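Local structure of ferritin heavy chain (Trichoplusia ni, 1Z6O) at residues H111-E116 with D159-A164; Q38-G43 with L59-A64; P54-L59 with I181-L186. The protein oxidises ferrous iron and takes it up as the heavy chain of secreted ferritin, which stores iron in a soluble, non-toxic form. One frame throughout, in Å; residues are numbered along the deposited sequence.

The three contacts illustrate how a ferritin subunit is built from paired helices and closed by a short fifth one. Interaction 2 comes first along the chain, joining helices 19-47 and 54-80. Interaction 1 follows in series, joining helices 105-132 and 139-168, and is nested inside the long loop closed by interaction 3, which brings helix 175-186 back to the start of helix 54-80. Interactions 2 and 3 share Leu-59. The centres lie about 13 Å (1 and 2), 15 Å (1 and 3) and 12 Å (2 and 3) apart. Interactions 1 and 2, tied through Tyr-39 and Glu-116, hold bundle helices around the ferroxidase centre, while interaction 3 docks the C-terminal helix.

Interaction 1. Residues H111-E116 with D159-A164; sequences HALSME and DLAGKA
Leu-160 holds CG opposite its carbonyl carbon (chi1 -71°), which sends its branched end across to segment 111-116 of helix 105-132, while Leu-113 sets CG opposite its backbone N (chi1 176°) and swings CD2 back over Ala-161. The two leucines thus reach past each other between helices that run nearly antiparallel, at 159°, with axes 9.3 Å apart at their closest. Leu-160 enters as a knob. Its CD1 methyl lies 3.9 Å from Ala-112 CB and 3.6 Å from Glu-116 CG, and at 3.9 Å it also meets Leu-113 N. Leu-109, a turn before Ala-112 and Leu-113, touches Leu-160 too, so the residues around this side chain have the i, i+3, i+4, i+7 spacing of a knobs-into-holes socket. On the flank, Leu-113 CD2 rests 4.0 Å from Ala-161 CB and equally near its CA; Trp-14 of a second heavy-chain subunit packs on both residues. At the other end of the socket, Glu-116 crosses Leu-160 at about a right angle and offers only its methylene carbon, because its chain bends at chi2 and carries the carboxylate toward helix 19-47. There OE2 is hydrogen-bonded with Tyr-39, while OE1 accepts a bond from Gln-153. Glu-116 probably binds the second iron; the bound ferric ion, held by Glu-32, Glu-67 and His-70, is about 5 Å from its side chain at the nearest atoms. Between these segments the contact is therefore apolar, made by methyls and one methylene, and polar bonding is left to the far end of Glu-116, facing the ferroxidase centre.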
loop_
_atom_site.group_PDB
_atom_site.type_symbol
_atom_site.label_atom_id
_atom_site.label_comp_id
_atom_site.label_asym_id
_atom_site.label_seq_id
_atom_site.Cartn_x
_atom_site.Cartn_y
_atom_site.Cartn_z
ATOM N N HIS M 111 1.897 54.971 -11.624
ATOM C CA HIS M 111 3.244 55.177 -12.149
ATOM C C HIS M 111 3.672 53.871 -12.853
ATOM O O HIS M 111 4.221 53.902 -13.954
ATOM C CB HIS M 111 4.222 55.504 -11.004
ATOM C CG HIS M 111 5.628 55.759 -11.464
ATOM N ND1 HIS M 111 6.683 55.896 -10.590
ATOM C CD2 HIS M 111 6.152 55.891 -12.706
ATOM C CE1 HIS M 111 7.798 56.100 -11.272
ATOM N NE2 HIS M 111 7.503 56.102 -12.557
ATOM N N ALA M 112 3.421 52.720 -12.224
ATOM C CA ALA M 112 3.780 51.439 -12.852
ATOM C C ALA M 112 3.048 51.279 -14.195
ATOM O O ALA M 112 3.631 50.829 -15.184
ATOM C CB ALA M 112 3.419 50.267 -11.931
ATOM N N LEU M 113 1.768 51.632 -14.224
ATOM C CA LEU M 113 0.991 51.521 -15.464
ATOM C C LEU M 113 1.623 52.387 -16.563
ATOM O O LEU M 113 1.744 51.967 -17.711
ATOM C CB LEU M 113 -0.463 51.958 -15.219
ATOM C CG LEU M 113 -1.423 51.994 -16.423
ATOM C CD1 LEU M 113 -1.462 50.623 -17.121
ATOM C CD2 LEU M 113 -2.831 52.387 -15.924
ATOM N N SER M 114 2.032 53.597 -16.201
ATOM C CA SER M 114 2.667 54.506 -17.152
ATOM C C SER M 114 4.029 53.963 -17.622
ATOM O O SER M 114 4.389 54.093 -18.793
ATOM C CB SER M 114 2.830 55.888 -16.495
ATOM O OG SER M 114 3.611 56.734 -17.309
ATOM N N MET M 115 4.792 53.360 -16.712
ATOM C CA MET M 115 6.083 52.765 -17.077
ATOM C C MET M 115 5.838 51.615 -18.067
ATOM O O MET M 115 6.551 51.475 -19.059
ATOM C CB MET M 115 6.794 52.166 -15.848
ATOM C CG MET M 115 7.237 53.153 -14.775
ATOM S SD MET M 115 7.754 52.253 -13.246
ATOM C CE MET M 115 8.950 51.058 -13.987
ATOM N N GLU M 116 4.845 50.775 -17.783
ATOM C CA GLU M 116 4.551 49.642 -18.667
ATOM C C GLU M 116 4.085 50.138 -20.033
ATOM O O GLU M 116 4.464 49.594 -21.065
ATOM C CB GLU M 116 3.483 48.726 -18.049
ATOM C CG GLU M 116 3.966 47.968 -16.803
ATOM C CD GLU M 116 5.260 47.177 -17.045
ATOM O OE1 GLU M 116 5.456 46.662 -18.167
ATOM O OE2 GLU M 116 6.083 47.058 -16.106
ATOM N N ASP M 159 -3.906 44.368 -15.951
ATOM C CA ASP M 159 -3.884 44.009 -14.535
ATOM C C ASP M 159 -3.651 45.247 -13.659
ATOM O O ASP M 159 -4.390 45.482 -12.702
ATOM C CB ASP M 159 -2.799 42.970 -14.269
ATOM C CG ASP M 159 -2.806 42.493 -12.826
ATOM O OD1 ASP M 159 -1.852 42.801 -12.096
ATOM O OD2 ASP M 159 -3.779 41.824 -12.418
ATOM N N LEU M 160 -2.635 46.041 -13.993
ATOM C CA LEU M 160 -2.338 47.262 -13.230
ATOM C C LEU M 160 -3.469 48.283 -13.311
ATOM O O LEU M 160 -3.786 48.941 -12.318
ATOM C CB LEU M 160 -1.051 47.921 -13.740
ATOM C CG LEU M 160 0.247 47.168 -13.415
ATOM C CD1 LEU M 160 1.408 47.777 -14.220
ATOM C CD2 LEU M 160 0.525 47.260 -11.902
ATOM N N ALA M 161 -4.062 48.439 -14.495
ATOM C CA ALA M 161 -5.158 49.401 -14.661
ATOM C C ALA M 161 -6.343 49.004 -13.777
ATOM O O ALA M 161 -6.975 49.860 -13.155
ATOM C CB ALA M 161 -5.600 49.462 -16.136
ATOM N N GLY M 162 -6.656 47.711 -13.738
ATOM C CA GLY M 162 -7.756 47.248 -12.901
ATOM C C GLY M 162 -7.457 47.483 -11.423
ATOM O O GLY M 162 -8.324 47.932 -10.670
ATOM N N LYS M 163 -6.239 47.170 -10.995
ATOM C CA LYS M 163 -5.863 47.388 -9.593
ATOM C C LYS M 163 -5.983 48.875 -9.240
ATOM O O LYS M 163 -6.507 49.234 -8.180
ATOM C CB LYS M 163 -4.425 46.916 -9.343
ATOM C CG LYS M 163 -4.268 45.380 -9.231
ATOM C CD LYS M 163 -2.781 45.026 -9.128
ATOM C CE LYS M 163 -2.555 43.615 -8.594
ATOM N NZ LYS M 163 -3.337 42.589 -9.325
ATOM N N ALA M 164 -5.488 49.739 -10.121
ATOM C CA ALA M 164 -5.561 51.178 -9.877
ATOM C C ALA M 164 -7.014 51.648 -9.784
ATOM O O ALA M 164 -7.348 52.422 -8.891
ATOM C CB ALA M 164 -4.829 51.949 -10.988
#

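Interaction 2. Residues Q38-G43 with L59-A64; sequences QYLAMG and LFFDAA
The first antiparallel helix pair of the ferritin four-helix bundle meets here, where Tyr-39, Met-42 and Gly-43 of helix 19-47 face Phe-60, Phe-61 and Ala-63 of helix 54-80. Three flat rings each receive one group from the partner helix. The Tyr-39 ring takes the Ala-63 CB methyl almost squarely over its centre, 3.6 Å from the centroid, a CH-pi contact. Met-42, extended beyond CG, lays SD over one face of Phe-60, 3.8 Å from the ring centroid and 11° off its normal; this is a Met-aromatic contact, and Leu-59 CD2 sits toward the rim of the opposite face. Phe-61 has Gly-43 CA over its face, 3.8 Å from the centroid. Its CG lies opposite the carbonyl carbon (chi1 -81°), bringing the ring over Gly-43, with Phe-61 CZ 3.4 Å from Gly-43 C. A side chain on Gly-43 would run into that ring, and the missing one lets the backbones close in. Their axes approach to 7.5 Å, and Tyr-39 CA comes within 4.9 Å of Ala-64 CA. Ala-64 CB fills the narrow gap between Tyr-39 CB, at 3.7 Å, and the Leu-40 side chain, whose CD2 also touches Phe-61. The hydroxyl end of Tyr-39 points to the iron site through Glu-116. On the outer side a ferritin light chain covers Leu-40 and Ala-64. Glycine and alanine at the close crossing, with aromatic rings wedged beside them, make this the tightly packed antiparallel helix pair that opens the ferritin four-helix bundle.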
loop_
_atom_site.group_PDB
_atom_site.type_symbol
_atom_site.label_atom_id
_atom_site.label_comp_id
_atom_site.label_asym_id
_atom_site.label_seq_id
_atom_site.Cartn_x
_atom_site.Cartn_y
_atom_site.Cartn_z
ATOM N N GLN M 38 13.664 50.858 -11.147
ATOM C CA GLN M 38 12.587 51.715 -10.654
ATOM C C GLN M 38 11.622 50.888 -9.786
ATOM O O GLN M 38 11.104 51.386 -8.785
ATOM C CB GLN M 38 11.844 52.386 -11.825
ATOM C CG GLN M 38 10.717 53.323 -11.370
ATOM C CD GLN M 38 11.231 54.478 -10.516
ATOM O OE1 GLN M 38 11.646 55.508 -11.036
ATOM N NE2 GLN M 38 11.225 54.294 -9.197
ATOM N N TYR M 39 11.375 49.631 -10.163
ATOM C CA TYR M 39 10.507 48.767 -9.353
ATOM C C TYR M 39 11.182 48.438 -8.020
ATOM O O TYR M 39 10.500 48.307 -7.001
ATOM C CB TYR M 39 10.164 47.469 -10.102
ATOM C CG TYR M 39 9.030 47.633 -11.089
ATOM C CD1 TYR M 39 9.142 47.176 -12.404
ATOM C CD2 TYR M 39 7.813 48.192 -10.685
ATOM C CE1 TYR M 39 8.058 47.264 -13.303
ATOM C CE2 TYR M 39 6.730 48.281 -11.564
ATOM C CZ TYR M 39 6.855 47.817 -12.864
ATOM O OH TYR M 39 5.763 47.885 -13.701
ATOM N N LEU M 40 12.508 48.287 -8.009
ATOM C CA LEU M 40 13.198 48.019 -6.737
ATOM C C LEU M 40 12.948 49.177 -5.777
ATOM O O LEU M 40 12.773 48.972 -4.579
ATOM C CB LEU M 40 14.723 47.899 -6.911
ATOM C CG LEU M 40 15.362 46.587 -7.358
ATOM C CD1 LEU M 40 16.899 46.758 -7.351
ATOM C CD2 LEU M 40 14.943 45.454 -6.404
ATOM N N ALA M 41 12.968 50.401 -6.299
ATOM C CA ALA M 41 12.741 51.571 -5.451
ATOM C C ALA M 41 11.307 51.585 -4.912
ATOM O O ALA M 41 11.071 52.043 -3.792
ATOM C CB ALA M 41 13.045 52.866 -6.232
ATOM N N MET M 42 10.345 51.100 -5.699
ATOM C CA MET M 42 8.965 51.038 -5.216
ATOM C C MET M 42 8.877 49.992 -4.110
ATOM O O MET M 42 8.223 50.209 -3.090
ATOM C CB MET M 42 7.995 50.657 -6.339
ATOM C CG MET M 42 7.813 51.732 -7.394
ATOM S SD MET M 42 6.462 51.253 -8.539
ATOM C CE MET M 42 6.452 52.679 -9.655
ATOM N N GLY M 43 9.525 48.850 -4.316
ATOM C CA GLY M 43 9.513 47.816 -3.286
ATOM C C GLY M 43 10.112 48.355 -1.990
ATOM O O GLY M 43 9.592 48.120 -0.893
ATOM N N LEU M 59 4.687 42.952 -4.428
ATOM C CA LEU M 59 4.239 43.124 -5.811
ATOM C C LEU M 59 5.342 43.788 -6.636
ATOM O O LEU M 59 5.658 43.353 -7.744
ATOM C CB LEU M 59 2.988 44.018 -5.866
ATOM C CG LEU M 59 2.428 44.352 -7.264
ATOM C CD1 LEU M 59 1.778 43.098 -7.859
ATOM C CD2 LEU M 59 1.384 45.479 -7.165
ATOM N N PHE M 60 5.939 44.843 -6.092
ATOM C CA PHE M 60 6.963 45.559 -6.838
ATOM C C PHE M 60 8.333 44.895 -6.849
ATOM O O PHE M 60 9.062 45.032 -7.826
ATOM C CB PHE M 60 7.012 47.021 -6.362
ATOM C CG PHE M 60 5.732 47.779 -6.656
ATOM C CD1 PHE M 60 5.179 47.752 -7.937
ATOM C CD2 PHE M 60 5.075 48.495 -5.660
ATOM C CE1 PHE M 60 3.984 48.428 -8.225
ATOM C CE2 PHE M 60 3.881 49.177 -5.934
ATOM C CZ PHE M 60 3.335 49.140 -7.222
ATOM N N PHE M 61 8.701 44.176 -5.787
ATOM C CA PHE M 61 9.975 43.449 -5.825
ATOM C C PHE M 61 9.818 42.337 -6.881
ATOM O O PHE M 61 10.757 42.048 -7.619
ATOM C CB PHE M 61 10.316 42.824 -4.461
ATOM C CG PHE M 61 10.924 43.802 -3.476
ATOM C CD1 PHE M 61 10.470 43.862 -2.160
ATOM C CD2 PHE M 61 11.966 44.646 -3.862
ATOM C CE1 PHE M 61 11.049 44.751 -1.234
ATOM C CE2 PHE M 61 12.552 45.538 -2.946
ATOM C CZ PHE M 61 12.088 45.587 -1.625
ATOM N N ASP M 62 8.640 41.707 -6.948
ATOM C CA ASP M 62 8.406 40.666 -7.960
ATOM C C ASP M 62 8.518 41.288 -9.355
ATOM O O ASP M 62 9.098 40.689 -10.263
ATOM C CB ASP M 62 7.006 40.029 -7.830
ATOM C CG ASP M 62 6.879 39.108 -6.618
ATOM O OD1 ASP M 62 7.909 38.781 -5.995
ATOM O OD2 ASP M 62 5.742 38.703 -6.293
ATOM N N ALA M 63 7.948 42.481 -9.530
ATOM C CA ALA M 63 8.013 43.164 -10.829
ATOM C C ALA M 63 9.459 43.496 -11.195
ATOM O O ALA M 63 9.841 43.417 -12.363
ATOM C CB ALA M 63 7.175 44.454 -10.806
ATOM N N ALA M 64 10.266 43.879 -10.206
ATOM C CA ALA M 64 11.672 44.194 -10.477
ATOM C C ALA M 64 12.388 42.949 -11.016
ATOM O O ALA M 64 13.139 43.026 -11.991
ATOM C CB ALA M 64 12.388 44.691 -9.177
#

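Interaction 3. Residues P54-L59 with I181-L186; sequences PGFAQL and IFDKKL
The Phe-56 ring carries the Leu-186 CD1 methyl on one face, over its centre and 3.8 Å from the centroid, as a CH-pi contact. Phe-182 meets the same ring obliquely, Phe-56 CZ standing 3.6 Å from Phe-182 CD2; the two ring planes are only 26° apart yet slid until they barely overlap, with centroids 5.8 Å from each other. A third flat group, the Asp-183 carboxylate, is turned nearly parallel to the Phe-56 ring, the planes differing by 11°, and its OD1 approaches Phe-56 CD1 obliquely. With CG set opposite the backbone N, the Asp-183 side chain carries the carboxylate over to the opening turn of helix 54-80. OD1 accepts a hydrogen bond from Phe-56 N at 2.9 Å, with a fairly straight angle of 151°, and a weak, bent one from Gly-55 N at 2.8 Å; OD2 receives a second weak bond from Gly-55 N. OD2 also uses its anti lone pair for a salt bridge to Lys-184 NZ, at 2.8 Å, and touches the Pro-54 ring. Closeness of the backbones depends on Gly-55: its CA donates a CH...O contact to Asp-183 O at 3.5 Å, and any CB there would collide with that oxygen. Replacing Asp-183 by an alanine is likely to leave the N-H groups of Gly-55 and Phe-56 without this acceptor and to cost Lys-184 one counter-charge. Cation-pi contacts with Phe-180 and with Tyr-207 of a ferritin light chain also engage Lys-184. A buried carboxylate fed by two backbone N-H groups and one ammonium, at the positive end of a helix dipole, is probably stabilised as an anion, so that charge is likely to help fix the short C-terminal helix while Phe-56, Phe-182 and Leu-186 seal it with apolar contacts.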
loop_
_atom_site.group_PDB
_atom_site.type_symbol
_atom_site.label_atom_id
_atom_site.label_comp_id
_atom_site.label_asym_id
_atom_site.label_seq_id
_atom_site.Cartn_x
_atom_site.Cartn_y
_atom_site.Cartn_z
ATOM N N PRO M 54 3.272 45.604 2.987
ATOM C CA PRO M 54 4.013 44.430 2.503
ATOM C C PRO M 54 3.477 43.805 1.223
ATOM O O PRO M 54 4.239 43.203 0.459
ATOM C CB PRO M 54 3.975 43.467 3.703
ATOM C CG PRO M 54 2.663 43.838 4.391
ATOM C CD PRO M 54 2.691 45.356 4.324
ATOM N N GLY M 55 2.174 43.936 0.991
ATOM C CA GLY M 55 1.586 43.398 -0.228
ATOM C C GLY M 55 2.120 44.171 -1.427
ATOM O O GLY M 55 2.535 43.579 -2.430
ATOM N N PHE M 56 2.102 45.498 -1.338
ATOM C CA PHE M 56 2.636 46.327 -2.422
ATOM C C PHE M 56 4.141 46.122 -2.557
ATOM O O PHE M 56 4.664 46.075 -3.665
ATOM C CB PHE M 56 2.364 47.816 -2.170
ATOM C CG PHE M 56 0.978 48.247 -2.561
ATOM C CD1 PHE M 56 -0.040 48.315 -1.618
ATOM C CD2 PHE M 56 0.691 48.569 -3.884
ATOM C CE1 PHE M 56 -1.339 48.703 -1.990
ATOM C CE2 PHE M 56 -0.599 48.958 -4.268
ATOM C CZ PHE M 56 -1.612 49.026 -3.319
ATOM N N ALA M 57 4.846 46.008 -1.432
ATOM C CA ALA M 57 6.295 45.807 -1.499
ATOM C C ALA M 57 6.617 44.546 -2.295
ATOM O O ALA M 57 7.463 44.567 -3.187
ATOM C CB ALA M 57 6.896 45.700 -0.086
ATOM N N GLN M 58 5.938 43.448 -1.975
ATOM C CA GLN M 58 6.179 42.180 -2.662
ATOM C C GLN M 58 5.799 42.276 -4.141
ATOM O O GLN M 58 6.491 41.723 -5.006
ATOM C CB GLN M 58 5.373 41.062 -1.990
ATOM C CG GLN M 58 5.591 39.664 -2.566
ATOM C CD GLN M 58 4.559 38.655 -2.034
ATOM O OE1 GLN M 58 3.425 38.587 -2.516
ATOM N NE2 GLN M 58 4.950 37.888 -1.021
ATOM N N LEU M 59 4.687 42.952 -4.428
ATOM C CA LEU M 59 4.239 43.124 -5.811
ATOM C C LEU M 59 5.342 43.788 -6.636
ATOM O O LEU M 59 5.658 43.353 -7.744
ATOM C CB LEU M 59 2.988 44.018 -5.866
ATOM C CG LEU M 59 2.428 44.352 -7.264
ATOM C CD1 LEU M 59 1.778 43.098 -7.859
ATOM C CD2 LEU M 59 1.384 45.479 -7.165
ATOM N N ILE M 181 -6.765 46.872 3.439
ATOM C CA ILE M 181 -7.411 45.642 2.986
ATOM C C ILE M 181 -6.879 45.213 1.614
ATOM O O ILE M 181 -6.580 44.038 1.389
ATOM C CB ILE M 181 -8.949 45.834 2.908
ATOM C CG1 ILE M 181 -9.512 45.984 4.331
ATOM C CG2 ILE M 181 -9.609 44.637 2.187
ATOM C CD1 ILE M 181 -10.981 46.419 4.364
ATOM N N PHE M 182 -6.769 46.170 0.700
ATOM C CA PHE M 182 -6.278 45.886 -0.651
ATOM C C PHE M 182 -4.862 45.300 -0.583
ATOM O O PHE M 182 -4.528 44.341 -1.293
ATOM C CB PHE M 182 -6.273 47.186 -1.463
ATOM C CG PHE M 182 -5.974 46.991 -2.930
ATOM C CD1 PHE M 182 -7.008 46.789 -3.844
ATOM C CD2 PHE M 182 -4.660 47.023 -3.392
ATOM C CE1 PHE M 182 -6.734 46.622 -5.216
ATOM C CE2 PHE M 182 -4.372 46.857 -4.763
ATOM C CZ PHE M 182 -5.412 46.658 -5.671
ATOM N N ASP M 183 -4.036 45.878 0.282
ATOM C CA ASP M 183 -2.653 45.431 0.469
ATOM C C ASP M 183 -2.607 43.977 0.940
ATOM O O ASP M 183 -1.802 43.186 0.447
ATOM C CB ASP M 183 -1.949 46.326 1.506
ATOM C CG ASP M 183 -0.501 45.905 1.770
ATOM O OD1 ASP M 183 0.339 46.078 0.862
ATOM O OD2 ASP M 183 -0.204 45.399 2.879
ATOM N N LYS M 184 -3.464 43.611 1.892
ATOM C CA LYS M 184 -3.450 42.232 2.370
ATOM C C LYS M 184 -3.976 41.283 1.293
ATOM O O LYS M 184 -3.520 40.141 1.196
ATOM C CB LYS M 184 -4.246 42.105 3.679
ATOM C CG LYS M 184 -3.695 43.012 4.789
ATOM C CD LYS M 184 -2.175 42.868 4.922
ATOM C CE LYS M 184 -1.562 43.961 5.804
ATOM N NZ LYS M 184 -1.727 45.324 5.201
ATOM N N LYS M 185 -4.925 41.746 0.482
ATOM C CA LYS M 185 -5.432 40.913 -0.618
ATOM C C LYS M 185 -4.279 40.616 -1.595
ATOM O O LYS M 185 -4.239 39.549 -2.201
ATOM C CB LYS M 185 -6.550 41.622 -1.385
ATOM C CG LYS M 185 -7.834 41.835 -0.608
ATOM C CD LYS M 185 -8.646 40.579 -0.553
ATOM C CE LYS M 185 -10.036 40.846 0.014
ATOM N NZ LYS M 185 -10.851 39.597 -0.106
ATOM N N LEU M 186 -3.344 41.552 -1.762
ATOM C CA LEU M 186 -2.208 41.298 -2.657
ATOM C C LEU M 186 -1.386 40.128 -2.120
ATOM O O LEU M 186 -0.712 39.443 -2.880
ATOM C CB LEU M 186 -1.301 42.531 -2.790
ATOM C CG LEU M 186 -1.904 43.727 -3.546
ATOM C CD1 LEU M 186 -0.962 44.931 -3.443
ATOM C CD2 LEU M 186 -2.149 43.349 -5.012
#